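Local coordinates for protein TRAP dicarboxylate transporter-DctP subunit (Desulfovibrio salexigens, PDB 4N6D) that probably captures a small organic acid in the periplasm and hands it to the membrane components of a TRAP transporter, at residues L124-T129 with R333-G338; F210-L213 with N217-E220; N242-L247 with V254-G259. All blocks are in the same frame, centred on the assembly; numbering follows the deposited sequence.

Contact 1: L124-T129 with R333-G338; sequences LWDLYT and RIKYEG
Asp126 meets Tyr336 and Lys335 through one carboxylate oxygen, OD2, an example of a surface contact between helices carried almost wholly by polar groups. Of its two hydrogen bonds, the shorter is donated by the phenol: Tyr336 OH stands 2.6 Å from Asp126 OD2. This oxygen lies at the edge of the ring, near its plane, and the carboxylate and ring planes are turned 44° apart. The charged bond is a salt bridge, Lys335 NZ to Asp126 OD2 at 3.0 Å. Both donors use the syn side of OD2, yet they arrive from opposite faces of the carboxylate plane, each a little over 30° out of it.

Lys335 spans the gap with a fully extended chain, CG anti to the backbone N (chi1 178°), and its CG rests over the centre of the Tyr336 ring. The other oxygen, Asp126 OD1, has a salt bridge to Arg260, which also bonds to Tyr336 OH; two cations around the acid would be expected to favour its ionised form.

This junction between the last helix, 322-337, and helix 117-131, with an arginine joining from the long helix 249-285, belongs to the helical packing of a TRAP-type solute-binding protein.

Contact 2: F210-L213 with N217-E220; sequences FEVL and NFAE
From within the short helix 212-215, Val212 and Leu213 offer their carbonyls to the backbone of Phe218 and Ala219, which follow it, and both bonds span six residues instead of the four of a regular alpha-helix. Phe218 N donates to Val212 O at 3.3 Å with an N-H...O angle of 165°, and Ala219 N donates to Leu213 O at 3.1 Å. The second acceptor is met in the carbonyl plane, on a lone pair, whereas the first donor is tilted from its plane. Asn217 takes up the left-handed helical region (phi 57°, psi 28°), consistent with the change of course that brings these amides round to the carbonyls. Its CA also lies 3.3 Å from Leu213 O, in a CA-H...O contact.

Among the side chains, the flank of Val212 lies against the ring of Phe218, with Val212 CB 3.8 Å from Phe218 CD2. The two side chains cross obliquely, and Val212 O sits at the ring edge, near the ring plane. Leu213 starts out away from the other segment but bends back at its end: CD2 comes within 3.9 Å of Ala219 CB. Asn217 contributes differently, its ND2 bonding to Glu220 OE1 at 2.9 Å, while its OD1 receives Tyr285 of helix 249-285. Beyond the pair, Phe218 packs on helix 194-200 and Leu213 on Met153 of strand 151-154.

The chemistry is thus backbone pairing flanked by hydrocarbon. Two carbonyls of buried residues find amide donors further along the chain, and the side chains of Val212, Leu213, Phe218 and Ala219 lie beside those bonds, so polar backbone atoms are paired at the point where the chain leaves the helix for strand 224-226.

Contact 3: N242-L247 with V254-G259; sequences NSWNSL and VLNDLG
Leu247 and Leu255 make the closest apolar approach in the packing of helix 241-245 and the loop just after it on helix 249-285, which illustrates how a contact can be tight on one side and polar on the other. Leu247 CD1 lies 3.6 Å from Leu255 CD2, the two side chains crossing at about a right angle. Trp244 adds to this part with its six-membered ring: CZ3 is 4.0 Å from Leu255 CB, which sits at the edge of the indole, in its plane. The indole gets there because CG is anti to the backbone N (chi1 173°), carrying the ring across to the other helix.

On the looser side, Asn256 is partly exposed and passes the far corner of the same indole at about a right angle, its OD1 3.6 Å from Trp244 CH2. The ring and amide planes stand 51° apart. No hydrogen bond joins the two segments here; the polar end of Asn256 is engaged instead by Lys140, which donates to OD1.

The arrangement lies where helix 241-245 is followed by the start of the long helix 249-285. Met239 of strand 234-240 touches Trp244 and Leu247, strand 139-146 offers Leu142 to Leu255, and Trp51 of helix 43-58 also packs on Leu255.

In the fold
Helix 249-285 relates all three contacts. Contact 3 uses its beginning, contact 1 borrows Arg260 one residue beyond 254-259, and contact 2 packs against its later turns. Contacts 1 and 3, with centres about 23 Å apart, touch where Trp125 CZ2 lies 3.8 Å from Gly259 CA. Contact 2 lies on the opposite side of the chain's centre from both, its centre about 28 Å from that of contact 1 and 37 Å from that of contact 3. Along the sequence, contact 1 opens first and closes last, enclosing contact 2 and then contact 3. Such a long helix spanning the protein is a hallmark of TRAP solute-binding proteins.

Contact 1: L124-T129 with R333-G338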
loop_
_atom_site.group_PDB
_atom_site.type_symbol
_atom_site.label_atom_id
_atom_site.label_comp_id
_atom_site.label_asym_id
_atom_site.label_seq_id
_atom_site.Cartn_x
_atom_site.Cartn_y
_atom_site.Cartn_z
ATOM N N LEU A 124 -0.309 -8.674 5.495
ATOM C CA LEU A 124 0.462 -9.019 4.298
ATOM C C LEU A 124 1.715 -9.837 4.636
ATOM O O LEU A 124 2.001 -10.862 3.981
ATOM C CB LEU A 124 0.828 -7.745 3.535
ATOM C CG LEU A 124 1.712 -7.863 2.293
ATOM C CD1 LEU A 124 1.095 -8.693 1.178
ATOM C CD2 LEU A 124 2.009 -6.471 1.859
ATOM N N TRP A 125 2.457 -9.384 5.637
ATOM C CA TRP A 125 3.673 -10.086 6.066
ATOM C C TRP A 125 3.322 -11.495 6.554
ATOM O O TRP A 125 4.004 -12.476 6.210
ATOM C CB TRP A 125 4.385 -9.290 7.170
ATOM C CG TRP A 125 5.557 -10.024 7.694
ATOM C CD1 TRP A 125 5.649 -10.666 8.898
ATOM C CD2 TRP A 125 6.789 -10.266 7.014
ATOM N NE1 TRP A 125 6.871 -11.284 9.012
ATOM C CE2 TRP A 125 7.598 -11.037 7.876
ATOM C CE3 TRP A 125 7.294 -9.895 5.762
ATOM C CZ2 TRP A 125 8.877 -11.454 7.522
ATOM C CZ3 TRP A 125 8.579 -10.297 5.420
ATOM C CH2 TRP A 125 9.354 -11.060 6.294
ATOM N N ASP A 126 2.266 -11.606 7.364
ATOM C CA ASP A 126 1.841 -12.913 7.839
ATOM C C ASP A 126 1.417 -13.838 6.692
ATOM O O ASP A 126 1.708 -15.045 6.715
ATOM C CB ASP A 126 0.680 -12.826 8.839
ATOM C CG ASP A 126 1.107 -12.403 10.225
ATOM O OD1 ASP A 126 2.323 -12.311 10.498
ATOM O OD2 ASP A 126 0.194 -12.231 11.070
ATOM N N LEU A 127 0.708 -13.295 5.705
ATOM C CA LEU A 127 0.267 -14.115 4.599
ATOM C C LEU A 127 1.477 -14.623 3.826
ATOM O O LEU A 127 1.532 -15.800 3.460
ATOM C CB LEU A 127 -0.699 -13.356 3.677
ATOM C CG LEU A 127 -1.307 -14.247 2.599
ATOM C CD1 LEU A 127 -2.458 -15.097 3.172
ATOM C CD2 LEU A 127 -1.776 -13.436 1.382
ATOM N N TYR A 128 2.432 -13.733 3.573
ATOM C CA TYR A 128 3.657 -14.113 2.885
ATOM C C TYR A 128 4.390 -15.198 3.663
ATOM O O TYR A 128 4.823 -16.194 3.089
ATOM C CB TYR A 128 4.582 -12.902 2.654
ATOM C CG TYR A 128 5.984 -13.372 2.357
ATOM C CD1 TYR A 128 6.300 -13.895 1.113
ATOM C CD2 TYR A 128 6.945 -13.391 3.355
ATOM C CE1 TYR A 128 7.553 -14.379 0.861
ATOM C CE2 TYR A 128 8.202 -13.877 3.102
ATOM C CZ TYR A 128 8.491 -14.362 1.865
ATOM O OH TYR A 128 9.755 -14.848 1.618
ATOM N N THR A 129 4.529 -15.018 4.970
ATOM C CA THR A 129 5.282 -15.956 5.780
ATOM C C THR A 129 4.618 -17.338 5.782
ATOM O O THR A 129 5.296 -18.377 5.813
ATOM C CB THR A 129 5.416 -15.450 7.214
ATOM O OG1 THR A 129 6.217 -14.258 7.201
ATOM C CG2 THR A 129 6.066 -16.507 8.085
ATOM N N ARG A 333 -7.092 -10.069 8.869
ATOM C CA ARG A 333 -7.683 -8.753 9.074
ATOM C C ARG A 333 -8.306 -8.653 10.481
ATOM O O ARG A 333 -8.098 -7.685 11.218
ATOM C CB ARG A 333 -8.775 -8.462 8.019
ATOM C CG ARG A 333 -9.250 -6.993 8.059
ATOM C CD ARG A 333 -10.450 -6.711 7.163
ATOM N NE ARG A 333 -11.612 -7.437 7.629
ATOM C CZ ARG A 333 -12.375 -7.073 8.650
ATOM N NH1 ARG A 333 -12.144 -5.944 9.314
ATOM N NH2 ARG A 333 -13.397 -7.839 8.999
ATOM N N ILE A 334 -9.113 -9.652 10.822
ATOM C CA ILE A 334 -9.734 -9.663 12.137
ATOM C C ILE A 334 -8.669 -9.702 13.248
ATOM O O ILE A 334 -8.820 -9.068 14.300
ATOM C CB ILE A 334 -10.709 -10.832 12.261
ATOM C CG1 ILE A 334 -11.859 -10.631 11.292
ATOM C CG2 ILE A 334 -11.288 -10.912 13.677
ATOM C CD1 ILE A 334 -12.777 -11.838 11.151
ATOM N N LYS A 335 -7.613 -10.474 13.047
ATOM C CA LYS A 335 -6.545 -10.528 14.049
ATOM C C LYS A 335 -5.985 -9.129 14.368
ATOM O O LYS A 335 -5.680 -8.816 15.523
ATOM C CB LYS A 335 -5.408 -11.426 13.536
ATOM C CG LYS A 335 -4.188 -11.540 14.441
ATOM C CD LYS A 335 -3.177 -12.461 13.734
ATOM C CE LYS A 335 -1.873 -12.647 14.481
ATOM N NZ LYS A 335 -0.925 -13.406 13.579
ATOM N N TYR A 336 -5.836 -8.295 13.349
ATOM C CA TYR A 336 -5.158 -7.016 13.520
ATOM C C TYR A 336 -6.094 -5.832 13.680
ATOM O O TYR A 336 -5.662 -4.758 14.144
ATOM C CB TYR A 336 -4.149 -6.788 12.369
ATOM C CG TYR A 336 -2.983 -7.742 12.487
ATOM C CD1 TYR A 336 -2.122 -7.666 13.560
ATOM C CD2 TYR A 336 -2.750 -8.727 11.538
ATOM C CE1 TYR A 336 -1.080 -8.556 13.704
ATOM C CE2 TYR A 336 -1.707 -9.625 11.671
ATOM C CZ TYR A 336 -0.867 -9.528 12.758
ATOM O OH TYR A 336 0.179 -10.406 12.898
ATOM N N GLU A 337 -7.373 -6.026 13.338
ATOM C CA GLU A 337 -8.361 -4.945 13.414
ATOM C C GLU A 337 -9.507 -5.265 14.322
ATOM O O GLU A 337 -10.004 -4.382 15.007
ATOM C CB GLU A 337 -9.026 -4.651 12.064
ATOM C CG GLU A 337 -8.113 -4.407 10.947
ATOM C CD GLU A 337 -8.779 -3.772 9.731
ATOM O OE1 GLU A 337 -10.028 -3.661 9.645
ATOM O OE2 GLU A 337 -8.006 -3.369 8.852
ATOM N N GLY A 338 -9.931 -6.526 14.301
ATOM C CA GLY A 338 -11.234 -6.928 14.816
ATOM C C GLY A 338 -11.943 -5.854 15.618
ATOM O O GLY A 338 -11.371 -5.363 16.589
#

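Contact 2: F210-L213 with N217-E220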
loop_
_atom_site.group_PDB
_atom_site.type_symbol
_atom_site.label_atom_id
_atom_site.label_comp_id
_atom_site.label_asym_id
_atom_site.label_seq_id
_atom_site.Cartn_x
_atom_site.Cartn_y
_atom_site.Cartn_z
ATOM N N PHE A 210 -5.316 9.420 2.277
ATOM C CA PHE A 210 -5.535 10.739 2.873
ATOM C C PHE A 210 -4.270 11.568 3.055
ATOM O O PHE A 210 -4.369 12.781 3.248
ATOM C CB PHE A 210 -6.218 10.610 4.246
ATOM C CG PHE A 210 -7.701 10.285 4.203
ATOM C CD1 PHE A 210 -8.518 10.736 3.181
ATOM C CD2 PHE A 210 -8.275 9.543 5.219
ATOM C CE1 PHE A 210 -9.890 10.446 3.169
ATOM C CE2 PHE A 210 -9.629 9.250 5.222
ATOM C CZ PHE A 210 -10.449 9.707 4.206
ATOM N N GLU A 211 -3.076 10.973 2.995
ATOM C CA GLU A 211 -1.898 11.806 3.233
ATOM C C GLU A 211 -1.759 12.926 2.194
ATOM O O GLU A 211 -1.085 13.924 2.447
ATOM C CB GLU A 211 -0.594 10.995 3.326
ATOM C CG GLU A 211 0.069 10.728 2.038
ATOM C CD GLU A 211 -0.484 9.526 1.393
ATOM O OE1 GLU A 211 -1.497 9.011 1.930
ATOM O OE2 GLU A 211 0.107 9.089 0.381
ATOM N N VAL A 212 -2.375 12.764 1.026
ATOM C CA VAL A 212 -2.218 13.767 -0.033
ATOM C C VAL A 212 -2.905 15.088 0.342
ATOM O O VAL A 212 -2.633 16.135 -0.239
ATOM C CB VAL A 212 -2.759 13.264 -1.397
ATOM C CG1 VAL A 212 -2.024 12.003 -1.836
ATOM C CG2 VAL A 212 -4.247 13.008 -1.327
ATOM N N LEU A 213 -3.809 15.029 1.311
ATOM C CA LEU A 213 -4.522 16.228 1.738
ATOM C C LEU A 213 -3.568 17.304 2.241
ATOM O O LEU A 213 -3.765 18.496 1.966
ATOM C CB LEU A 213 -5.573 15.872 2.803
ATOM C CG LEU A 213 -6.785 15.157 2.188
ATOM C CD1 LEU A 213 -7.643 14.520 3.266
ATOM C CD2 LEU A 213 -7.619 16.114 1.286
ATOM N N ASN A 217 -1.279 19.215 -0.547
ATOM C CA ASN A 217 -2.187 20.336 -0.300
ATOM C C ASN A 217 -3.539 20.178 -0.982
ATOM O O ASN A 217 -4.200 21.172 -1.287
ATOM C CB ASN A 217 -1.546 21.662 -0.743
ATOM C CG ASN A 217 -2.264 22.888 -0.166
ATOM O OD1 ASN A 217 -2.801 22.861 0.941
ATOM N ND2 ASN A 217 -2.305 23.958 -0.941
ATOM N N PHE A 218 -3.973 18.938 -1.209
ATOM C CA PHE A 218 -5.281 18.742 -1.826
ATOM C C PHE A 218 -6.440 19.225 -0.955
ATOM O O PHE A 218 -7.533 19.481 -1.456
ATOM C CB PHE A 218 -5.478 17.293 -2.267
ATOM C CG PHE A 218 -4.828 16.987 -3.577
ATOM C CD1 PHE A 218 -5.273 17.602 -4.731
ATOM C CD2 PHE A 218 -3.775 16.102 -3.656
ATOM C CE1 PHE A 218 -4.673 17.338 -5.937
ATOM C CE2 PHE A 218 -3.171 15.839 -4.864
ATOM C CZ PHE A 218 -3.617 16.459 -5.997
ATOM N N ALA A 219 -6.209 19.375 0.345
ATOM C CA ALA A 219 -7.253 19.822 1.247
ATOM C C ALA A 219 -7.681 21.260 0.965
ATOM O O ALA A 219 -8.773 21.650 1.346
ATOM C CB ALA A 219 -6.806 19.701 2.682
ATOM N N GLU A 220 -6.841 22.051 0.292
ATOM C CA GLU A 220 -7.237 23.419 -0.004
ATOM C C GLU A 220 -8.467 23.418 -0.892
ATOM O O GLU A 220 -9.324 24.287 -0.778
ATOM C CB GLU A 220 -6.122 24.227 -0.666
ATOM C CG GLU A 220 -6.510 25.698 -0.872
ATOM C CD GLU A 220 -5.325 26.601 -1.073
ATOM O OE1 GLU A 220 -4.241 26.091 -1.402
ATOM O OE2 GLU A 220 -5.482 27.830 -0.900
#

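Contact 3: N242-L247 with V254-G259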
loop_
_atom_site.group_PDB
_atom_site.type_symbol
_atom_site.label_atom_id
_atom_site.label_comp_id
_atom_site.label_asym_id
_atom_site.label_seq_id
_atom_site.Cartn_x
_atom_site.Cartn_y
_atom_site.Cartn_z
ATOM N N ASN A 242 22.343 -13.714 -4.217
ATOM C CA ASN A 242 23.776 -13.775 -3.948
ATOM C C ASN A 242 24.193 -12.847 -2.807
ATOM O O ASN A 242 25.011 -13.202 -1.954
ATOM C CB ASN A 242 24.562 -13.463 -5.220
ATOM C CG ASN A 242 24.336 -14.492 -6.292
ATOM O OD1 ASN A 242 23.659 -14.237 -7.284
ATOM N ND2 ASN A 242 24.900 -15.651 -6.109
ATOM N N SER A 243 23.615 -11.648 -2.775
ATOM C CA SER A 243 23.861 -10.742 -1.670
ATOM C C SER A 243 23.425 -11.328 -0.328
ATOM O O SER A 243 24.160 -11.244 0.654
ATOM C CB SER A 243 23.168 -9.395 -1.914
ATOM O OG SER A 243 23.565 -8.849 -3.179
ATOM N N TRP A 244 22.222 -11.907 -0.274
ATOM C CA TRP A 244 21.737 -12.560 0.940
ATOM C C TRP A 244 22.660 -13.702 1.364
ATOM O O TRP A 244 23.051 -13.833 2.541
ATOM C CB TRP A 244 20.314 -13.090 0.704
ATOM C CG TRP A 244 19.806 -13.916 1.837
ATOM C CD1 TRP A 244 19.636 -15.277 1.853
ATOM C CD2 TRP A 244 19.435 -13.448 3.138
ATOM N NE1 TRP A 244 19.160 -15.678 3.085
ATOM C CE2 TRP A 244 19.043 -14.575 3.892
ATOM C CE3 TRP A 244 19.397 -12.188 3.743
ATOM C CZ2 TRP A 244 18.595 -14.469 5.209
ATOM C CZ3 TRP A 244 18.955 -12.091 5.052
ATOM C CH2 TRP A 244 18.576 -13.225 5.770
ATOM N N ASN A 245 23.033 -14.523 0.395
ATOM C CA ASN A 245 23.862 -15.700 0.675
ATOM C C ASN A 245 25.175 -15.324 1.352
ATOM O O ASN A 245 25.697 -16.076 2.184
ATOM C CB ASN A 245 24.176 -16.436 -0.623
ATOM C CG ASN A 245 22.980 -17.153 -1.209
ATOM O OD1 ASN A 245 21.903 -17.271 -0.597
ATOM N ND2 ASN A 245 23.170 -17.677 -2.410
ATOM N N SER A 246 25.701 -14.158 0.971
ATOM C CA SER A 246 26.996 -13.673 1.431
ATOM C C SER A 246 27.006 -13.241 2.887
ATOM O O SER A 246 28.082 -13.068 3.468
ATOM C CB SER A 246 27.453 -12.491 0.556
ATOM O OG SER A 246 26.797 -11.290 0.926
ATOM N N LEU A 247 25.829 -13.045 3.476
ATOM C CA LEU A 247 25.744 -12.511 4.830
ATOM C C LEU A 247 26.029 -13.585 5.875
ATOM O O LEU A 247 25.533 -14.692 5.758
ATOM C CB LEU A 247 24.356 -11.919 5.094
ATOM C CG LEU A 247 23.854 -10.863 4.120
ATOM C CD1 LEU A 247 22.467 -10.361 4.518
ATOM C CD2 LEU A 247 24.858 -9.709 4.091
ATOM N N VAL A 254 19.677 -10.690 12.229
ATOM C CA VAL A 254 19.218 -9.318 12.363
ATOM C C VAL A 254 18.197 -8.989 11.289
ATOM O O VAL A 254 17.148 -8.418 11.570
ATOM C CB VAL A 254 20.394 -8.327 12.290
ATOM C CG1 VAL A 254 19.899 -6.908 12.213
ATOM C CG2 VAL A 254 21.308 -8.498 13.501
ATOM N N LEU A 255 18.500 -9.331 10.044
ATOM C CA LEU A 255 17.594 -8.971 8.957
ATOM C C LEU A 255 16.295 -9.770 9.010
ATOM O O LEU A 255 15.240 -9.279 8.643
ATOM C CB LEU A 255 18.284 -9.149 7.610
ATOM C CG LEU A 255 19.042 -7.923 7.098
ATOM C CD1 LEU A 255 20.009 -7.342 8.092
ATOM C CD2 LEU A 255 19.771 -8.294 5.814
ATOM N N ASN A 256 16.383 -11.012 9.450
ATOM C CA ASN A 256 15.218 -11.860 9.572
ATOM C C ASN A 256 14.312 -11.307 10.649
ATOM O O ASN A 256 13.105 -11.182 10.448
ATOM C CB ASN A 256 15.623 -13.282 9.927
ATOM C CG ASN A 256 15.999 -14.094 8.721
ATOM O OD1 ASN A 256 15.560 -13.806 7.618
ATOM N ND2 ASN A 256 16.796 -15.132 8.928
ATOM N N ASP A 257 14.891 -10.962 11.797
ATOM C CA ASP A 257 14.090 -10.403 12.889
ATOM C C ASP A 257 13.418 -9.084 12.516
ATOM O O ASP A 257 12.306 -8.773 12.970
ATOM C CB ASP A 257 14.950 -10.203 14.134
ATOM C CG ASP A 257 15.289 -11.512 14.835
ATOM O OD1 ASP A 257 14.661 -12.531 14.530
ATOM O OD2 ASP A 257 16.177 -11.513 15.696
ATOM N N LEU A 258 14.068 -8.296 11.665
ATOM C CA LEU A 258 13.464 -7.053 11.205
ATOM C C LEU A 258 12.285 -7.210 10.232
ATOM O O LEU A 258 11.611 -6.242 9.911
ATOM C CB LEU A 258 14.516 -6.147 10.556
ATOM C CG LEU A 258 15.292 -5.299 11.541
ATOM C CD1 LEU A 258 16.574 -4.786 10.887
ATOM C CD2 LEU A 258 14.427 -4.150 12.083
ATOM N N GLY A 259 12.024 -8.406 9.729
ATOM C CA GLY A 259 10.979 -8.519 8.718
ATOM C C GLY A 259 9.612 -8.114 9.261
ATOM O O GLY A 259 8.944 -7.213 8.740
#